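Local atomic coordinates of regulatory protein SWI6 (Saccharomyces cerevisiae, PDB entry 2XFV), a protein that partners SWI4 or MBP1 in yeast transcription complexes that drive cell-cycle-dependent gene expression, this chain being its amino-terminal domain. Residues A[5-10]-A[97-102]; A[17-22]-A[31-36]. All coordinates share one frame; numbering follows the deposited sequence.

Contact 1 of 2, residues A[5-10]-A[97-102]; sequences VVRYLG and GLFQDA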
ATOM      1  N   VAL A   5       6.159  15.784   2.665  1.00 18.12           N
ATOM      2  CA  VAL A   5       6.823  14.890   3.608  0.63 22.45           C
ATOM      3  C   VAL A   5       8.012  14.255   2.897  1.00 18.31           C
ATOM      4  O   VAL A   5       7.932  13.900   1.723  1.00 19.73           O
ATOM      5  CB  VAL A   5       5.875  13.788   4.144  0.63 26.69           C
ATOM      6  CG1 VAL A   5       5.308  12.968   3.001  0.63 21.22           C
ATOM      7  CG2 VAL A   5       6.604  12.889   5.135  0.63 30.01           C
ATOM      8  N   VAL A   6       9.127  14.141   3.606  1.00 23.49           N
ATOM      9  CA  VAL A   6      10.305  13.497   3.023  1.00 27.71           C
ATOM     10  C   VAL A   6      10.803  12.354   3.900  1.00 28.24           C
ATOM     11  O   VAL A   6      10.798  12.448   5.129  1.00 24.36           O
ATOM     12  CB  VAL A   6      11.456  14.503   2.752  1.00 30.35           C
ATOM     13  CG1 VAL A   6      11.951  15.129   4.047  1.00 32.86           C
ATOM     14  CG2 VAL A   6      12.603  13.823   2.013  1.00 29.06           C
ATOM     15  N   ARG A   7      11.228  11.268   3.259  1.00 21.96           N
ATOM     16  CA  ARG A   7      11.835  10.145   3.958  1.00 24.72           C
ATOM     17  C   ARG A   7      13.108   9.763   3.212  1.00 28.94           C
ATOM     18  O   ARG A   7      13.274  10.131   2.052  1.00 26.40           O
ATOM     19  CB  ARG A   7      10.855   8.968   4.004  1.00 34.85           C
ATOM     20  CG  ARG A   7       9.591   9.254   4.808  1.00 27.44           C
ATOM     21  CD  ARG A   7       9.907   9.276   6.309  1.00 38.70           C
ATOM     22  NE  ARG A   7       9.140  10.294   7.030  1.00 44.25           N
ATOM     23  CZ  ARG A   7       7.887  10.129   7.440  1.00 48.26           C
ATOM     24  NH1 ARG A   7       7.258   8.990   7.196  1.00 41.84           N
ATOM     25  NH2 ARG A   7       7.262  11.099   8.092  1.00 50.22           N
ATOM     26  N   TYR A   8      14.003   9.030   3.868  1.00 21.26           N
ATOM     27  CA  TYR A   8      15.302   8.697   3.280  1.00 22.01           C
ATOM     28  C   TYR A   8      15.554   7.196   3.278  1.00 26.36           C
ATOM     29  O   TYR A   8      15.115   6.482   4.183  1.00 25.72           O
ATOM     30  CB  TYR A   8      16.433   9.395   4.056  1.00 27.49           C
ATOM     31  CG  TYR A   8      16.298  10.899   4.039  1.00 27.40           C
ATOM     32  CD1 TYR A   8      16.903  11.659   3.042  1.00 27.32           C
ATOM     33  CD2 TYR A   8      15.532  11.554   4.995  1.00 28.31           C
ATOM     34  CE1 TYR A   8      16.760  13.038   3.010  1.00 34.55           C
ATOM     35  CE2 TYR A   8      15.391  12.931   4.975  1.00 35.44           C
ATOM     36  CZ  TYR A   8      16.003  13.666   3.979  1.00 33.27           C
ATOM     37  OH  TYR A   8      15.856  15.036   3.956  1.00 35.28           O
ATOM     38  N   LEU A   9      16.283   6.722   2.275  1.00 23.90           N
ATOM     39  CA  LEU A   9      16.683   5.316   2.237  1.00 26.02           C
ATOM     40  C   LEU A   9      18.107   5.163   1.721  1.00 26.50           C
ATOM     41  O   LEU A   9      18.819   6.151   1.538  1.00 21.32           O
ATOM     42  CB  LEU A   9      15.712   4.491   1.382  1.00 25.15           C
ATOM     43  CG  LEU A   9      15.452   5.018  -0.024  1.00 29.98           C
ATOM     44  CD1 LEU A   9      15.481   3.894  -1.041  1.00 31.95           C
ATOM     45  CD2 LEU A   9      14.122   5.752  -0.057  1.00 29.98           C
ATOM     46  N   GLY A  10      18.518   3.922   1.483  1.00 24.86           N
ATOM     47  CA  GLY A  10      19.897   3.635   1.128  1.00 23.02           C
ATOM     48  C   GLY A  10      20.752   3.387   2.361  1.00 29.08           C
ATOM     49  O   GLY A  10      20.372   3.751   3.479  1.00 28.14           O
ATOM     50  N   GLY A  97       5.207   1.320   3.615  1.00 25.59           N
ATOM     51  CA  GLY A  97       5.524   1.219   5.030  1.00 33.75           C
ATOM     52  C   GLY A  97       6.328   2.417   5.508  1.00 30.96           C
ATOM     53  O   GLY A  97       6.064   2.977   6.572  1.00 32.07           O
ATOM     54  N   LEU A  98       7.309   2.820   4.711  1.00 26.90           N
ATOM     55  CA  LEU A  98       8.170   3.941   5.075  1.00 33.03           C
ATOM     56  C   LEU A  98       7.370   5.236   5.270  1.00 26.01           C
ATOM     57  O   LEU A  98       7.718   6.055   6.121  1.00 25.85           O
ATOM     58  CB  LEU A  98       9.284   4.131   4.035  1.00 29.07           C
ATOM     59  CG  LEU A  98      10.342   5.206   4.311  1.00 32.14           C
ATOM     60  CD1 LEU A  98      11.142   4.873   5.560  1.00 40.65           C
ATOM     61  CD2 LEU A  98      11.260   5.374   3.111  1.00 30.66           C
ATOM     62  N   PHE A  99       6.306   5.405   4.490  1.00 22.73           N
ATOM     63  CA  PHE A  99       5.457   6.597   4.559  1.00 23.60           C
ATOM     64  C   PHE A  99       4.121   6.377   5.279  1.00 26.83           C
ATOM     65  O   PHE A  99       3.203   7.184   5.136  1.00 23.55           O
ATOM     66  CB  PHE A  99       5.171   7.130   3.151  1.00 22.05           C
ATOM     67  CG  PHE A  99       6.360   7.778   2.484  1.00 23.58           C
ATOM     68  CD1 PHE A  99       6.549   9.151   2.556  1.00 23.98           C
ATOM     69  CD2 PHE A  99       7.276   7.015   1.772  1.00 22.51           C
ATOM     70  CE1 PHE A  99       7.642   9.753   1.946  1.00 25.01           C
ATOM     71  CE2 PHE A  99       8.373   7.609   1.156  1.00 21.25           C
ATOM     72  CZ  PHE A  99       8.556   8.980   1.242  1.00 19.57           C
ATOM     73  N   GLN A 100       4.012   5.304   6.062  1.00 23.49           N
ATOM     74  CA  GLN A 100       2.730   4.938   6.680  1.00 24.81           C
ATOM     75  C   GLN A 100       2.055   6.053   7.498  1.00 31.47           C
ATOM     76  O   GLN A 100       0.832   6.195   7.464  1.00 28.08           O
ATOM     77  CB  GLN A 100       2.858   3.647   7.510  1.00 27.73           C
ATOM     78  CG  GLN A 100       3.746   3.740   8.762  1.00 36.62           C
ATOM     79  CD  GLN A 100       4.118   2.369   9.351  1.00 54.05           C
ATOM     80  OE1 GLN A 100       3.377   1.802  10.159  1.00 54.97           O
ATOM     81  NE2 GLN A 100       5.280   1.844   8.958  1.00 54.50           N
ATOM     82  N   ASP A 101       2.841   6.850   8.216  1.00 25.68           N
ATOM     83  CA  ASP A 101       2.264   7.881   9.074  0.53 27.94           C
ATOM     84  C   ASP A 101       1.729   9.078   8.287  1.00 27.73           C
ATOM     85  O   ASP A 101       1.082   9.956   8.857  1.00 29.59           O
ATOM     86  CB  ASP A 101       3.268   8.348  10.131  0.53 32.42           C
ATOM     87  CG  ASP A 101       4.443   9.091   9.531  0.53 34.61           C
ATOM     88  OD1 ASP A 101       4.745   8.863   8.343  0.53 40.30           O
ATOM     89  OD2 ASP A 101       5.069   9.901  10.245  0.53 47.63           O
ATOM     90  N   ALA A 102       1.992   9.108   6.979  1.00 22.79           N
ATOM     91  CA  ALA A 102       1.517  10.191   6.120  1.00 27.46           C
ATOM     92  C   ALA A 102       0.186   9.869   5.440  1.00 32.11           C
ATOM     93  O   ALA A 102      -0.346  10.687   4.686  1.00 27.53           O
ATOM     94  CB  ALA A 102       2.577  10.553   5.072  1.00 29.34           C
TER

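Contact 2 of 2, residues A[17-22]-A[31-36]; sequences LTLTRD and KHFLPI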
ATOM      1  N   LEU A  17      13.167  10.415  -0.838  1.00 19.11           N
ATOM      2  CA  LEU A  17      11.916  10.423  -1.587  1.00 17.38           C
ATOM      3  C   LEU A  17      11.017  11.480  -0.963  1.00 20.54           C
ATOM      4  O   LEU A  17      10.669  11.381   0.216  1.00 18.46           O
ATOM      5  CB  LEU A  17      11.225   9.048  -1.621  1.00 19.33           C
ATOM      6  CG  LEU A  17       9.900   9.094  -2.413  1.00 20.72           C
ATOM      7  CD1 LEU A  17      10.097   9.696  -3.835  1.00 18.25           C
ATOM      8  CD2 LEU A  17       9.228   7.715  -2.486  1.00 23.85           C
ATOM      9  N   THR A  18      10.675  12.503  -1.747  1.00 19.18           N
ATOM     10  CA  THR A  18       9.794  13.581  -1.289  1.00 17.85           C
ATOM     11  C   THR A  18       8.399  13.455  -1.911  1.00 17.98           C
ATOM     12  O   THR A  18       8.258  13.398  -3.139  1.00 17.70           O
ATOM     13  CB  THR A  18      10.373  14.970  -1.642  1.00 21.40           C
ATOM     14  OG1 THR A  18      11.662  15.118  -1.036  1.00 20.19           O
ATOM     15  CG2 THR A  18       9.458  16.097  -1.142  1.00 17.33           C
ATOM     16  N   LEU A  19       7.373  13.393  -1.065  1.00 16.20           N
ATOM     17  CA  LEU A  19       5.994  13.510  -1.538  1.00 14.78           C
ATOM     18  C   LEU A  19       5.550  14.965  -1.390  1.00 15.46           C
ATOM     19  O   LEU A  19       5.481  15.499  -0.286  1.00 18.38           O
ATOM     20  CB  LEU A  19       5.052  12.584  -0.761  1.00 16.60           C
ATOM     21  CG  LEU A  19       5.454  11.105  -0.758  1.00 20.18           C
ATOM     22  CD1 LEU A  19       4.409  10.249  -0.017  1.00 21.06           C
ATOM     23  CD2 LEU A  19       5.655  10.590  -2.189  1.00 20.72           C
ATOM     24  N   THR A  20       5.270  15.602  -2.519  1.00 13.99           N
ATOM     25  CA  THR A  20       4.811  16.987  -2.564  1.00 14.06           C
ATOM     26  C   THR A  20       3.391  16.990  -3.117  1.00 19.54           C
ATOM     27  O   THR A  20       3.178  16.622  -4.275  1.00 15.52           O
ATOM     28  CB  THR A  20       5.733  17.845  -3.472  1.00 15.44           C
ATOM     29  OG1 THR A  20       7.075  17.828  -2.955  1.00 17.31           O
ATOM     30  CG2 THR A  20       5.244  19.311  -3.546  1.00 18.06           C
ATOM     31  N   ARG A  21       2.418  17.366  -2.282  1.00 17.32           N
ATOM     32  CA  ARG A  21       1.002  17.362  -2.676  1.00 15.71           C
ATOM     33  C   ARG A  21       0.458  18.791  -2.847  1.00 16.49           C
ATOM     34  O   ARG A  21       0.744  19.662  -2.029  1.00 18.15           O
ATOM     35  CB  ARG A  21       0.157  16.623  -1.615  1.00 17.61           C
ATOM     36  CG  ARG A  21      -1.238  16.173  -2.110  1.00 20.08           C
ATOM     37  CD  ARG A  21      -2.075  15.503  -0.996  1.00 21.30           C
ATOM     38  NE  ARG A  21      -2.659  16.516  -0.125  1.00 28.64           N
ATOM     39  CZ  ARG A  21      -3.927  16.919  -0.173  1.00 26.26           C
ATOM     40  NH1 ARG A  21      -4.347  17.871   0.652  1.00 19.60           N
ATOM     41  NH2 ARG A  21      -4.775  16.376  -1.039  1.00 25.19           N
ATOM     42  N   ASP A  22      -0.320  19.020  -3.903  1.00 15.87           N
ATOM     43  CA  ASP A  22      -1.046  20.281  -4.086  1.00 14.36           C
ATOM     44  C   ASP A  22      -2.430  20.091  -3.447  1.00 17.22           C
ATOM     45  O   ASP A  22      -3.179  19.209  -3.848  1.00 18.57           O
ATOM     46  CB  ASP A  22      -1.187  20.603  -5.580  1.00 16.80           C
ATOM     47  CG  ASP A  22      -1.924  21.911  -5.844  1.00 21.88           C
ATOM     48  OD1 ASP A  22      -3.002  22.132  -5.268  1.00 30.57           O
ATOM     49  OD2 ASP A  22      -1.444  22.702  -6.674  1.00 24.33           O
ATOM     50  N   LYS A  31       8.304  14.579 -10.414  1.00 13.25           N
ATOM     51  CA  LYS A  31       9.763  14.547 -10.573  1.00 15.28           C
ATOM     52  C   LYS A  31      10.487  13.821  -9.433  1.00 16.78           C
ATOM     53  O   LYS A  31      11.507  13.159  -9.666  1.00 17.22           O
ATOM     54  CB  LYS A  31      10.349  15.957 -10.740  1.00 16.78           C
ATOM     55  CG  LYS A  31      10.227  16.807  -9.495  1.00 27.86           C
ATOM     56  CD  LYS A  31      11.351  17.837  -9.378  1.00 50.40           C
ATOM     57  CE  LYS A  31      11.171  18.988 -10.337  1.00 52.03           C
ATOM     58  NZ  LYS A  31      12.031  20.147  -9.962  1.00 58.37           N
ATOM     59  N   HIS A  32       9.979  13.959  -8.206  1.00 15.05           N
ATOM     60  CA  HIS A  32      10.595  13.334  -7.027  1.00 19.09           C
ATOM     61  C   HIS A  32      10.722  11.808  -7.106  1.00 17.54           C
ATOM     62  O   HIS A  32      11.573  11.224  -6.443  1.00 16.05           O
ATOM     63  CB  HIS A  32       9.825  13.696  -5.742  1.00 16.35           C
ATOM     64  CG  HIS A  32       9.870  15.156  -5.396  1.00 20.64           C
ATOM     65  ND1 HIS A  32      10.998  15.927  -5.568  1.00 22.13           N
ATOM     66  CD2 HIS A  32       8.929  15.976  -4.871  1.00 16.62           C
ATOM     67  CE1 HIS A  32      10.748  17.165  -5.171  1.00 23.48           C
ATOM     68  NE2 HIS A  32       9.499  17.221  -4.747  1.00 19.60           N
ATOM     69  N   PHE A  33       9.865  11.174  -7.900  1.00 15.36           N
ATOM     70  CA  PHE A  33       9.851   9.717  -8.028  1.00 15.72           C
ATOM     71  C   PHE A  33      10.862   9.192  -9.045  1.00 19.71           C
ATOM     72  O   PHE A  33      11.187   8.004  -9.041  1.00 17.05           O
ATOM     73  CB  PHE A  33       8.460   9.235  -8.489  1.00 15.41           C
ATOM     74  CG  PHE A  33       7.405   9.266  -7.417  1.00 17.36           C
ATOM     75  CD1 PHE A  33       7.191   8.154  -6.606  1.00 20.46           C
ATOM     76  CD2 PHE A  33       6.602  10.391  -7.241  1.00 19.42           C
ATOM     77  CE1 PHE A  33       6.208   8.172  -5.616  1.00 24.06           C
ATOM     78  CE2 PHE A  33       5.611  10.411  -6.257  1.00 20.26           C
ATOM     79  CZ  PHE A  33       5.422   9.306  -5.447  1.00 20.83           C
ATOM     80  N   LEU A  34      11.349  10.056  -9.931  1.00 17.16           N
ATOM     81  CA  LEU A  34      12.058   9.557 -11.120  1.00 15.98           C
ATOM     82  C   LEU A  34      13.402   8.846 -10.881  1.00 19.46           C
ATOM     83  O   LEU A  34      13.657   7.799 -11.492  1.00 17.75           O
ATOM     84  CB  LEU A  34      12.175  10.644 -12.201  1.00 14.59           C
ATOM     85  CG  LEU A  34      10.822  11.184 -12.689  1.00 15.16           C
ATOM     86  CD1 LEU A  34      11.043  12.311 -13.705  1.00 18.77           C
ATOM     87  CD2 LEU A  34       9.957  10.073 -13.291  1.00 20.47           C
ATOM     88  N   PRO A  35      14.279   9.408 -10.024  1.00 18.19           N
ATOM     89  CA  PRO A  35      15.545   8.686  -9.789  1.00 18.38           C
ATOM     90  C   PRO A  35      15.359   7.253  -9.270  1.00 19.43           C
ATOM     91  O   PRO A  35      16.004   6.322  -9.773  1.00 18.93           O
ATOM     92  CB  PRO A  35      16.258   9.559  -8.745  1.00 22.13           C
ATOM     93  CG  PRO A  35      15.773  10.956  -9.058  1.00 24.92           C
ATOM     94  CD  PRO A  35      14.310  10.778  -9.467  1.00 17.31           C
ATOM     95  N   ILE A  36      14.484   7.078  -8.284  1.00 18.96           N
ATOM     96  CA  ILE A  36      14.206   5.755  -7.736  1.00 18.84           C
ATOM     97  C   ILE A  36      13.506   4.854  -8.750  1.00 19.41           C
ATOM     98  O   ILE A  36      13.795   3.664  -8.839  1.00 19.55           O
ATOM     99  CB  ILE A  36      13.384   5.857  -6.426  1.00 22.54           C
ATOM    100  CG1 ILE A  36      14.297   6.340  -5.284  1.00 23.00           C
ATOM    101  CG2 ILE A  36      12.750   4.520  -6.069  1.00 22.47           C
ATOM    102  CD1 ILE A  36      13.537   6.796  -4.045  1.00 23.55           C
TER
HETATM  103  O   HOH W   1      12.695  12.566  -4.226  1.00 27.16           O

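Contact 1 of 2, residues A[5-10]-A[97-102]
Arg7 reaches from strand 2-9 across the Phe99 ring to the carboxylate of Asp101. Its CG lies over one face of the ring, 3.7 Å from the centroid, in a CH-pi contact. Arg7 CB stands above the rim, 3.6 Å from Phe99 CZ. Leu98 CD2 packs against Arg7 CB at 3.7 Å. The chain bends at chi2 (-73°) and chi3, which turns the guanidinium toward segment 97-102, its plane 19° from that of the ring. Met end-on, Asp101 OD1 takes a nearly straight 2.8 Å bond from Arg7 NH1. Arg7 NH2 reaches Asp101 OD2 on its syn lone pair at 3.3 Å. Arg7 NH1 also donates to a lone pair of Leu98 O, at 3.2 Å. Both NH1 acceptors lie in the guanidinium plane. A methionine here would keep some cover on Phe99 but would probably leave the Asp101 carboxylate without this charged mate. Val5 CG1 meets the ring edge, 4.0 Å from Phe99 CD1. The contact packs the loop between helix 83-92 and strand 103-105 against one face of the 2-9/15-22 hairpin. Phe99 touches Leu17 and Leu19 of strand 15-22, and Phe105 of the second subunit packs on Val5 and Ala102.

Contact 2 of 2, residues A[17-22]-A[31-36]
His32 lies against Thr18, where the second strand of a beta hairpin, 15-22, meets the turn leading into helix 34-43. This is the buried centre of the Swi6 N-terminal domain. The His32 side chain can be followed outward. His32 CB comes within 3.1 Å of Thr18 O. CG also stays near that oxygen. It is anti to the carbonyl carbon of His32 (chi1 -65°), which lays the imidazole under the Thr18 side chain. Thr18 CB sits over the centre of one face, 3.8 Å from the His32 ring centroid, in a CH-pi contact. ND1 and CE1 lie under this same Thr18 CB. His32 CD2 is 3.2 Å from Thr18 O and equally near Thr20 OG1. Thr18 CG2 adds cover near CD2 and NE2. The opposite face carries CG of Lys31, displaced toward the rim. At the ring edge, His32 NE2 makes a weak, bent hydrogen bond to Thr20 OG1 at 3.1 Å. Thr20 OG1 has a stronger partner in Glu4 of strand 2-9.

Beside this polar pair the contact turns apolar. Leu17 CD1 lies over one face of the Phe33 ring, toward its rim. Leu19 CD2 approaches Phe33 CZ obliquely, at 3.5 Å. Leu17 CB touches Ile36 CD1, in helix 34-43, at 4.0 Å. Leu90 and Cys86 of helix 83-92 also pack here, on Leu17 and Phe33 respectively. A water joins the two backbones: it accepts from Thr18 N at 3.2 Å and donates to His32 O at 2.8 Å.

The chain begins with strand 2-9, which carries the first side of contact 1. It turns back into strand 15-22, the first side of contact 2. A short excursion through strand 28-29 returns it to 31-36, so contact 2 closes a small loop. The chain then runs through helices 34-43, 57-67 and 83-92 before 97-102 closes contact 1. Contact 2 is therefore nested inside the much longer loop of contact 1. The paired strands join the two: Val5 O lies 2.9 Å from Leu19 N, a probable hydrogen bond. Together the contacts tie the hairpin to the start of helix 34-43 and to the loop between helix 83-92 and strand 103-105.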